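Long-range contacts in putative NAD(P)H nitroreductase ydfN (PDB 3BEM), which is a putative FMN-dependent NAD(P)H nitroreductase that may contribute to the degradation of aromatic compounds: residues 45-50 against 151-156; 52-57 against 104-109; 95-100 against 183-188. The protein carries 3 engineered substitutions. One frame throughout, in Å; residues are numbered along the deposited sequence. Where two conformers were deposited one is given.

From the N terminus, residues 45-50, at the end of helix 37-47, open the outer loop that interaction 1 closes on helix 136-161. Residues 52-57 follow almost at once, and interaction 2 brings helix 102-111 back against them, so that this shorter loop lies wholly within the first. Residues 95-100, just after strand 88-95, belong to both loops, yet they pair with residues 183-188 beyond both, so interaction 3 crosses interactions 1 and 2. Interactions 2 and 3 also touch, L56 CD1 packing 3.7 Å from Y99 CA. Together the contacts tie three helices, 37-47, 102-111 and 136-161, the loop beside the flavin and the ends of the two central strands of the antiparallel sheet.

Interaction 1. Residues 45-50 against 151-156; sequences ELVALA and AMMFML
M153, a selenomethionine in this crystal, and V47 meet because CG of M153 stands anti to its backbone N (chi1 176°), which directs the side chain across to V47. V47 in turn is rotated so that CG1 takes the position anti to N (chi1 173°), leaving CG2 beside the backbone N and facing helix 136-161. V47 CG2 touches the backbone of that helix, 3.6 Å from F154 CA, and also reaches 3.8 Å to F154 CB. At the F154 ring V47 CG2 comes in at the edge, near the ring plane, 4.0 Å from F154 CD1. M153, one residue earlier on the helix, bends at its second and third torsions; its CG packs 3.8 Å from V47 CA and lies 4.0 Å from the carbonyl oxygen of L46. M153 was modelled in two conformers, so the approach of its CE to A50 is doubtful.

The contact joins the C-terminal end of helix 37-47 to the long helix 136-161 in the core of the nitroreductase fold. F154 carries the packing further, onto strands 186-195 and 164-168, and its ring meets that of F44. No hydrogen bond crosses between the two segments: the join is apolar, and the touching residues are all buried. A type I turn from V47 to A50, with A50 N bonded to V47 O at 3.0 Å, sets the CB of A50 toward M153. The backbone oxygens of the turn itself serve the homodimer, A48 and A50 accepting from R208 of the second subunit and L49 from R23 of the second subunit, both of them FMN-binding arginines.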
loop_
_atom_site.group_PDB
_atom_site.type_symbol
_atom_site.label_atom_id
_atom_site.label_comp_id
_atom_site.label_asym_id
_atom_site.label_seq_id
_atom_site.Cartn_x
_atom_site.Cartn_y
_atom_site.Cartn_z
ATOM N N GLU B 45 -15.565 1.680 4.777
ATOM C CA GLU B 45 -15.507 1.518 6.247
ATOM C C GLU B 45 -14.271 0.710 6.668
ATOM O O GLU B 45 -13.675 0.968 7.723
ATOM C CB GLU B 45 -16.766 0.868 6.779
ATOM C CG GLU B 45 -17.955 1.761 6.743
ATOM C CD GLU B 45 -18.007 2.914 7.772
ATOM O OE1 GLU B 45 -17.382 2.822 8.841
ATOM O OE2 GLU B 45 -18.724 3.918 7.511
ATOM N N LEU B 46 -13.893 -0.279 5.857
ATOM C CA LEU B 46 -12.683 -1.019 6.148
ATOM C C LEU B 46 -11.438 -0.204 5.845
ATOM O O LEU B 46 -10.471 -0.232 6.595
ATOM C CB LEU B 46 -12.629 -2.338 5.341
ATOM C CG LEU B 46 -13.742 -3.328 5.664
ATOM C CD1 LEU B 46 -13.546 -4.586 4.800
ATOM C CD2 LEU B 46 -13.839 -3.695 7.139
ATOM N N VAL B 47 -11.437 0.479 4.697
ATOM C CA VAL B 47 -10.337 1.407 4.303
ATOM C C VAL B 47 -10.051 2.418 5.417
ATOM O O VAL B 47 -8.890 2.733 5.663
ATOM C CB VAL B 47 -10.685 2.092 2.958
ATOM C CG1 VAL B 47 -9.702 3.137 2.634
ATOM C CG2 VAL B 47 -10.745 0.987 1.864
ATOM N N ALA B 48 -11.083 2.883 6.125
ATOM C CA ALA B 48 -10.884 3.855 7.194
ATOM C C ALA B 48 -9.971 3.343 8.293
ATOM O O ALA B 48 -9.364 4.139 9.018
ATOM C CB ALA B 48 -12.219 4.288 7.770
ATOM N N LEU B 49 -9.921 2.029 8.440
ATOM C CA LEU B 49 -9.134 1.377 9.496
ATOM C C LEU B 49 -7.727 1.019 9.073
ATOM O O LEU B 49 -6.994 0.353 9.833
ATOM C CB LEU B 49 -9.861 0.128 9.988
ATOM C CG LEU B 49 -11.291 0.359 10.465
ATOM C CD1 LEU B 49 -11.980 -0.950 10.887
ATOM C CD2 LEU B 49 -11.325 1.415 11.589
ATOM N N ALA B 50 -7.333 1.436 7.877
ATOM C CA ALA B 50 -5.946 1.266 7.453
ATOM C C ALA B 50 -5.030 2.059 8.349
ATOM O O ALA B 50 -5.423 3.100 8.854
ATOM C CB ALA B 50 -5.795 1.682 5.957
ATOM N N ALA B 151 -4.919 2.075 -0.662
ATOM C CA ALA B 151 -5.385 1.468 -1.907
ATOM C C ALA B 151 -5.344 -0.051 -1.834
ATOM O O ALA B 151 -6.208 -0.733 -2.375
ATOM C CB ALA B 151 -4.541 1.992 -3.058
HETATM N N MSE B 152 -4.300 -0.624 -1.231
HETATM C CA MSE B 152 -4.224 -2.068 -1.109
HETATM C C MSE B 152 -5.360 -2.604 -0.245
HETATM O O MSE B 152 -5.977 -3.629 -0.543
HETATM C CB MSE B 152 -2.877 -2.486 -0.554
HETATM C CG MSE B 152 -2.650 -3.956 -0.462
HETATM SE SE MSE B 152 -2.267 -4.799 -2.197
HETATM C CE MSE B 152 -3.983 -5.579 -2.632
HETATM N N MSE B 153 -5.641 -1.885 0.847
HETATM C CA MSE B 153 -6.772 -2.209 1.692
HETATM C C MSE B 153 -8.084 -2.122 0.903
HETATM O O MSE B 153 -8.955 -3.000 1.029
HETATM C CB MSE B 153 -6.810 -1.316 2.951
HETATM C CG MSE B 153 -8.013 -1.566 3.805
HETATM SE SE MSE B 153 -7.859 -3.162 4.785
HETATM C CE MSE B 153 -6.716 -2.490 6.331
ATOM N N PHE B 154 -8.229 -1.092 0.081
ATOM C CA PHE B 154 -9.444 -1.002 -0.776
ATOM C C PHE B 154 -9.608 -2.248 -1.663
ATOM O O PHE B 154 -10.683 -2.832 -1.740
ATOM C CB PHE B 154 -9.465 0.255 -1.646
ATOM C CG PHE B 154 -10.716 0.323 -2.512
ATOM C CD1 PHE B 154 -11.936 0.698 -1.964
ATOM C CD2 PHE B 154 -10.708 -0.190 -3.802
ATOM C CE1 PHE B 154 -13.080 0.652 -2.716
ATOM C CE2 PHE B 154 -11.862 -0.245 -4.550
ATOM C CZ PHE B 154 -13.050 0.185 -3.994
HETATM N N MSE B 155 -8.551 -2.612 -2.363
HETATM C CA MSE B 155 -8.607 -3.729 -3.295
HETATM C C MSE B 155 -8.956 -5.058 -2.583
HETATM O O MSE B 155 -9.701 -5.848 -3.130
HETATM C CB MSE B 155 -7.331 -3.772 -4.159
HETATM C CG MSE B 155 -7.264 -2.613 -5.070
HETATM SE SE MSE B 155 -5.742 -2.897 -6.277
HETATM C CE MSE B 155 -4.341 -2.122 -5.140
ATOM N N LEU B 156 -8.369 -5.324 -1.400
ATOM C CA LEU B 156 -8.699 -6.538 -0.646
ATOM C C LEU B 156 -10.139 -6.499 -0.108
ATOM O O LEU B 156 -10.817 -7.530 -0.126
ATOM C CB LEU B 156 -7.709 -6.792 0.459
ATOM C CG LEU B 156 -6.331 -7.255 -0.095
ATOM C CD1 LEU B 156 -5.308 -7.029 1.033
ATOM C CD2 LEU B 156 -6.360 -8.703 -0.665
#

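Interaction 2. Residues 52-57 against 104-109. With FMN (flavin mononucleotide), chain E.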
loop_
_atom_site.group_PDB
_atom_site.type_symbol
_atom_site.label_atom_id
_atom_site.label_comp_id
_atom_site.label_asym_id
_atom_site.label_seq_id
_atom_site.Cartn_x
_atom_site.Cartn_y
_atom_site.Cartn_z
ATOM N N SER B 52 -2.097 4.788 8.993
ATOM C CA SER B 52 -1.526 5.945 8.293
ATOM C C SER B 52 -0.570 6.640 9.262
ATOM O O SER B 52 -0.757 6.602 10.462
ATOM C CB SER B 52 -2.600 6.936 7.811
ATOM O OG SER B 52 -3.256 7.641 8.864
ATOM N N ALA B 53 0.481 7.243 8.699
ATOM C CA ALA B 53 1.535 7.883 9.496
ATOM C C ALA B 53 0.892 8.940 10.383
ATOM O O ALA B 53 0.149 9.760 9.901
ATOM C CB ALA B 53 2.539 8.535 8.589
ATOM N N PHE B 54 1.159 8.861 11.693
ATOM C CA PHE B 54 0.653 9.820 12.678
ATOM C C PHE B 54 -0.866 9.898 12.724
ATOM O O PHE B 54 -1.430 10.885 13.215
ATOM C CB PHE B 54 1.245 11.236 12.412
ATOM C CG PHE B 54 2.759 11.281 12.388
ATOM C CD1 PHE B 54 3.477 11.446 13.552
ATOM C CD2 PHE B 54 3.445 11.149 11.193
ATOM C CE1 PHE B 54 4.852 11.479 13.508
ATOM C CE2 PHE B 54 4.827 11.166 11.145
ATOM C CZ PHE B 54 5.523 11.331 12.307
ATOM N N ASN B 55 -1.549 8.873 12.189
ATOM C CA ASN B 55 -3.006 8.863 12.054
ATOM C C ASN B 55 -3.535 10.072 11.294
ATOM O O ASN B 55 -4.616 10.547 11.578
ATOM C CB ASN B 55 -3.644 8.764 13.413
ATOM C CG ASN B 55 -5.116 8.447 13.363
ATOM O OD1 ASN B 55 -5.573 7.689 12.504
ATOM N ND2 ASN B 55 -5.896 9.052 14.312
ATOM N N LEU B 56 -2.723 10.613 10.375
ATOM C CA LEU B 56 -3.127 11.782 9.602
ATOM C C LEU B 56 -4.150 11.478 8.503
ATOM O O LEU B 56 -4.780 12.402 7.988
ATOM C CB LEU B 56 -1.913 12.494 9.023
ATOM C CG LEU B 56 -1.044 13.213 10.049
ATOM C CD1 LEU B 56 0.182 13.651 9.340
ATOM C CD2 LEU B 56 -1.802 14.414 10.647
ATOM N N GLN B 57 -4.326 10.182 8.148
ATOM C CA GLN B 57 -5.416 9.808 7.236
ATOM C C GLN B 57 -5.341 10.663 5.916
ATOM O O GLN B 57 -6.278 11.376 5.517
ATOM C CB GLN B 57 -6.723 9.919 7.971
ATOM C CG GLN B 57 -6.810 8.982 9.143
ATOM C CD GLN B 57 -7.931 9.356 10.102
ATOM O OE1 GLN B 57 -9.080 9.155 9.770
ATOM N NE2 GLN B 57 -7.591 9.950 11.277
ATOM N N ASP B 104 -6.730 19.262 14.345
ATOM C CA ASP B 104 -8.101 18.767 14.359
ATOM C C ASP B 104 -8.208 17.297 14.676
ATOM O O ASP B 104 -9.073 16.889 15.447
ATOM C CB ASP B 104 -8.785 19.027 13.012
ATOM C CG ASP B 104 -9.027 20.517 12.745
ATOM O OD1 ASP B 104 -9.454 21.263 13.672
ATOM O OD2 ASP B 104 -8.778 20.940 11.589
ATOM N N ILE B 105 -7.343 16.476 14.074
ATOM C CA ILE B 105 -7.412 15.032 14.303
ATOM C C ILE B 105 -7.176 14.647 15.770
ATOM O O ILE B 105 -7.883 13.769 16.299
ATOM C CB ILE B 105 -6.460 14.292 13.354
ATOM C CG1 ILE B 105 -6.960 14.485 11.917
ATOM C CG2 ILE B 105 -6.334 12.782 13.778
ATOM C CD1 ILE B 105 -6.065 13.871 10.831
ATOM N N TYR B 106 -6.264 15.342 16.441
ATOM C CA TYR B 106 -5.835 14.993 17.787
ATOM C C TYR B 106 -6.704 15.664 18.875
ATOM O O TYR B 106 -6.584 15.357 20.039
ATOM C CB TYR B 106 -4.379 15.358 18.047
ATOM C CG TYR B 106 -3.379 14.743 17.099
ATOM C CD1 TYR B 106 -3.699 13.595 16.359
ATOM C CD2 TYR B 106 -2.114 15.268 16.969
ATOM C CE1 TYR B 106 -2.782 13.046 15.455
ATOM C CE2 TYR B 106 -1.226 14.749 16.104
ATOM C CZ TYR B 106 -1.552 13.623 15.345
ATOM O OH TYR B 106 -0.596 13.103 14.476
ATOM N N GLU B 107 -7.598 16.538 18.469
ATOM C CA GLU B 107 -8.341 17.371 19.426
ATOM C C GLU B 107 -9.213 16.557 20.377
ATOM O O GLU B 107 -9.327 16.888 21.550
ATOM C CB GLU B 107 -9.172 18.386 18.677
ATOM C CG GLU B 107 -9.520 19.563 19.544
ATOM C CD GLU B 107 -9.946 20.798 18.768
ATOM O OE1 GLU B 107 -10.127 20.717 17.538
ATOM O OE2 GLU B 107 -10.102 21.863 19.420
ATOM N N GLY B 108 -9.822 15.471 19.903
ATOM C CA GLY B 108 -10.660 14.656 20.803
ATOM C C GLY B 108 -9.907 14.076 22.000
ATOM O O GLY B 108 -10.486 13.851 23.061
ATOM N N LEU B 109 -8.617 13.808 21.819
ATOM C CA LEU B 109 -7.727 13.387 22.925
ATOM C C LEU B 109 -7.726 14.436 24.049
ATOM O O LEU B 109 -7.725 14.081 25.202
ATOM C CB LEU B 109 -6.307 13.166 22.446
ATOM C CG LEU B 109 -6.210 11.988 21.447
ATOM C CD1 LEU B 109 -4.847 12.027 20.832
ATOM C CD2 LEU B 109 -6.465 10.694 22.160
HETATM N N1 FMN E . 4.164 4.171 14.588
HETATM C C2 FMN E . 5.246 4.375 15.420
HETATM O O2 FMN E . 5.157 4.062 16.615
HETATM N N3 FMN E . 6.416 4.938 14.930
HETATM C C4 FMN E . 6.536 5.320 13.601
HETATM O O4 FMN E . 7.675 5.637 13.196
HETATM C C4A FMN E . 5.411 5.117 12.753
HETATM N N5 FMN E . 5.453 5.487 11.410
HETATM C C5A FMN E . 4.373 5.187 10.582
HETATM C C6 FMN E . 4.439 5.475 9.208
HETATM C C7 FMN E . 3.354 5.234 8.328
HETATM C C7M FMN E . 3.656 4.969 6.866
HETATM C C8 FMN E . 2.206 4.656 8.856
HETATM C C8M FMN E . 1.353 3.820 7.956
HETATM C C9 FMN E . 2.131 4.361 10.227
HETATM C C9A FMN E . 3.191 4.612 11.117
HETATM N N10 FMN E . 3.118 4.299 12.469
HETATM C C10 FMN E . 4.235 4.521 13.264
HETATM C "C1'" FMN E . 1.800 3.853 13.095
HETATM C "C2'" FMN E . 0.673 4.925 13.033
HETATM O "O2'" FMN E . 0.822 5.896 14.063
HETATM C "C3'" FMN E . -0.691 4.212 13.159
HETATM O "O3'" FMN E . -0.866 3.419 11.967
HETATM C "C4'" FMN E . -1.890 5.141 13.457
HETATM O "O4'" FMN E . -1.729 5.870 14.667
HETATM C "C5'" FMN E . -3.231 4.400 13.653
HETATM O "O5'" FMN E . -3.183 3.282 14.552
HETATM P P FMN E . -3.894 1.928 14.052
HETATM O O1P FMN E . -3.742 0.869 15.031
HETATM O O2P FMN E . -5.319 2.149 13.969
HETATM O O3P FMN E . -3.176 1.630 12.805
#
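The loop of residues 52-57 forms one wall of the FMN pocket and is backed, on I105 and Y106, by helix 102-111. On the flavin side A53 CB lies 3.4 Å from FMN C7, on the dimethyl end of the isoalloxazine, and N55 CB stands 3.7 Å from the ribityl FMN O4'. The second subunit supplies many of the cofactor's hydrogen bonds, so the site is shared across the dimer. Away from the flavin, Y106 OH donates to F54 O at 2.7 Å; the oxygen receives it on a lone pair, in the carbonyl plane, and lies at the edge of the tyrosine ring. With CG1 beside its backbone N (chi1 -66°) and CG2 anti to it, I105 spreads over the neighbouring peptides, CG2 3.6 Å from N55 O and CD1 3.4 Å from L56 O. Q57 NE2 folds back to N55 O at 3.0 Å, arriving 38° above the carbonyl plane, while Q57 OE1 and N55 ND2 bond to K209 and Y207 of the second subunit. Because Y106 OH also bonds to T127 of helix 117-134, the phenol links the cofactor-bearing loop to two helices, and this is likely to hold the F54 peptide in a fixed orientation.

Interaction 3. Residues 95-100 against 183-188; sequences DKQAYQ and DDQFEV
Across the F186 ring, Q185 CG rests over one face, 3.6 Å above the plane and offset toward the rim, while D95 CB approaches at a slant, 3.8 Å from F186 CE1. D95 and F186 form an antiparallel, non-hydrogen-bonded pair where strand 88-95 ends and strand 186-195 begins, two neighbours in the central sheet, with both side chains on the same face.

The D95 carboxylate organises the loop that leaves the sheet. Its CG stands anti to the backbone N (chi1 -169°), which brings OD1 close to the turn that follows, where it accepts from Q97 N at 2.9 Å and completes an Asx turn. From the opposite face of the carboxylate plane Q185 NE2 donates to the same oxygen, also at 2.9 Å, on the syn side and almost straight, with an N-H...O angle of 177°. One oxygen is thus gripped by two donors, one from its own loop and one from the loop across. With an alanine at D95, Q97 N and the Q185 amide would probably lose their shared acceptor, leaving the amide able to turn away and the start of the loop less firmly set.

The backbone adds its own link, K96 N bonding to Q185 O at 2.9 Å, nearly along the C=O axis. The lysine chain then runs beside that carbonyl and bends at its third torsion, so that NZ arrives at D184 O in a weak bond of 3.2 Å. The carboxylates of D184 and E187 lie near NZ but beyond salt-bridge distance; E187 has its salt bridge with R140 through OE2. A water joins the remaining pair, accepting from K96 NZ at 2.6 Å and donating to E187 OE1.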
loop_
_atom_site.group_PDB
_atom_site.type_symbol
_atom_site.label_atom_id
_atom_site.label_comp_id
_atom_site.label_asym_id
_atom_site.label_seq_id
_atom_site.Cartn_x
_atom_site.Cartn_y
_atom_site.Cartn_z
ATOM N N ASP B 95 -3.154 13.609 0.255
ATOM C CA ASP B 95 -2.966 15.015 0.642
ATOM C C ASP B 95 -1.516 15.316 1.013
ATOM O O ASP B 95 -1.020 14.863 2.036
ATOM C CB ASP B 95 -3.866 15.292 1.810
ATOM C CG ASP B 95 -3.978 16.734 2.166
ATOM O OD1 ASP B 95 -3.345 17.595 1.540
ATOM O OD2 ASP B 95 -4.783 17.009 3.100
ATOM N N LYS B 96 -0.859 16.143 0.187
ATOM C CA LYS B 96 0.496 16.604 0.446
ATOM C C LYS B 96 0.578 17.558 1.643
ATOM O O LYS B 96 1.660 17.777 2.194
ATOM C CB LYS B 96 1.060 17.268 -0.810
ATOM C CG LYS B 96 1.305 16.299 -1.951
ATOM C CD LYS B 96 1.808 16.975 -3.228
ATOM C CE LYS B 96 0.791 17.829 -3.893
ATOM N NZ LYS B 96 1.282 18.348 -5.225
ATOM N N GLN B 97 -0.548 18.089 2.073
ATOM C CA GLN B 97 -0.625 18.956 3.282
ATOM C C GLN B 97 -1.385 18.282 4.434
ATOM O O GLN B 97 -1.964 18.954 5.295
ATOM C CB GLN B 97 -1.295 20.300 2.914
ATOM C CG GLN B 97 -0.575 21.040 1.818
ATOM C CD GLN B 97 0.896 21.303 2.154
ATOM O OE1 GLN B 97 1.780 21.058 1.343
ATOM N NE2 GLN B 97 1.152 21.779 3.361
ATOM N N ALA B 98 -1.383 16.930 4.442
ATOM C CA ALA B 98 -2.129 16.152 5.473
ATOM C C ALA B 98 -1.781 16.594 6.890
ATOM O O ALA B 98 -2.626 16.626 7.767
ATOM C CB ALA B 98 -1.853 14.636 5.330
ATOM N N TYR B 99 -0.528 16.959 7.110
ATOM C CA TYR B 99 -0.079 17.249 8.439
ATOM C C TYR B 99 -0.774 18.454 9.053
ATOM O O TYR B 99 -0.833 18.582 10.270
ATOM C CB TYR B 99 1.422 17.471 8.426
ATOM C CG TYR B 99 1.849 18.716 7.694
ATOM C CD1 TYR B 99 2.040 18.703 6.312
ATOM C CD2 TYR B 99 2.035 19.917 8.365
ATOM C CE1 TYR B 99 2.423 19.838 5.640
ATOM C CE2 TYR B 99 2.407 21.062 7.682
ATOM C CZ TYR B 99 2.611 20.995 6.320
ATOM O OH TYR B 99 2.969 22.132 5.651
ATOM N N GLN B 100 -1.286 19.345 8.202
ATOM C CA GLN B 100 -2.063 20.515 8.679
ATOM C C GLN B 100 -3.316 20.159 9.433
ATOM O O GLN B 100 -3.873 21.008 10.129
ATOM C CB GLN B 100 -2.429 21.460 7.526
ATOM C CG GLN B 100 -1.208 22.169 6.979
ATOM C CD GLN B 100 -1.420 22.894 5.638
ATOM O OE1 GLN B 100 -0.493 23.517 5.128
ATOM N NE2 GLN B 100 -2.620 22.811 5.069
ATOM N N ASP B 183 -7.910 19.666 -6.382
ATOM C CA ASP B 183 -7.031 20.743 -5.896
ATOM C C ASP B 183 -5.553 20.363 -5.963
ATOM O O ASP B 183 -5.213 19.167 -5.913
ATOM C CB ASP B 183 -7.364 21.073 -4.430
ATOM C CG ASP B 183 -8.577 21.970 -4.269
ATOM O OD1 ASP B 183 -8.613 23.077 -4.875
ATOM O OD2 ASP B 183 -9.475 21.584 -3.477
ATOM N N ASP B 184 -4.677 21.376 -6.000
ATOM C CA ASP B 184 -3.232 21.180 -6.128
ATOM C C ASP B 184 -2.593 20.414 -4.990
ATOM O O ASP B 184 -1.557 19.763 -5.197
ATOM C CB ASP B 184 -2.463 22.509 -6.259
ATOM C CG ASP B 184 -0.906 22.314 -6.229
ATOM O OD1 ASP B 184 -0.334 21.696 -7.174
ATOM O OD2 ASP B 184 -0.249 22.771 -5.247
ATOM N N GLN B 185 -3.178 20.500 -3.806
ATOM C CA GLN B 185 -2.560 19.873 -2.657
ATOM C C GLN B 185 -2.648 18.340 -2.698
ATOM O O GLN B 185 -2.002 17.705 -1.923
ATOM C CB GLN B 185 -3.158 20.360 -1.345
ATOM C CG GLN B 185 -4.522 19.872 -1.067
ATOM C CD GLN B 185 -5.126 20.591 0.106
ATOM O OE1 GLN B 185 -5.787 21.610 -0.075
ATOM N NE2 GLN B 185 -4.894 20.077 1.321
ATOM N N PHE B 186 -3.456 17.789 -3.586
ATOM C CA PHE B 186 -3.621 16.351 -3.704
ATOM C C PHE B 186 -2.782 15.794 -4.815
ATOM O O PHE B 186 -2.838 16.294 -5.933
ATOM C CB PHE B 186 -5.080 16.005 -3.939
ATOM C CG PHE B 186 -5.957 16.385 -2.799
ATOM C CD1 PHE B 186 -6.000 15.622 -1.658
ATOM C CD2 PHE B 186 -6.721 17.524 -2.876
ATOM C CE1 PHE B 186 -6.793 16.015 -0.568
ATOM C CE2 PHE B 186 -7.521 17.923 -1.822
ATOM C CZ PHE B 186 -7.562 17.176 -0.671
ATOM N N GLU B 187 -1.987 14.786 -4.486
ATOM C CA GLU B 187 -1.360 13.944 -5.465
ATOM C C GLU B 187 -2.337 12.888 -5.966
ATOM O O GLU B 187 -3.015 12.274 -5.143
ATOM C CB GLU B 187 -0.136 13.318 -4.822
ATOM C CG GLU B 187 0.674 12.424 -5.687
ATOM C CD GLU B 187 1.587 13.141 -6.636
ATOM O OE1 GLU B 187 1.883 14.357 -6.429
ATOM O OE2 GLU B 187 1.962 12.461 -7.640
ATOM N N VAL B 188 -2.434 12.686 -7.288
ATOM C CA VAL B 188 -3.215 11.594 -7.833
ATOM C C VAL B 188 -2.318 10.336 -7.818
ATOM O O VAL B 188 -1.458 10.142 -8.682
ATOM C CB VAL B 188 -3.783 11.854 -9.232
ATOM C CG1 VAL B 188 -4.724 10.715 -9.629
ATOM C CG2 VAL B 188 -4.535 13.173 -9.310
HETATM O O HOH W 1 1.678 16.722 -7.243
#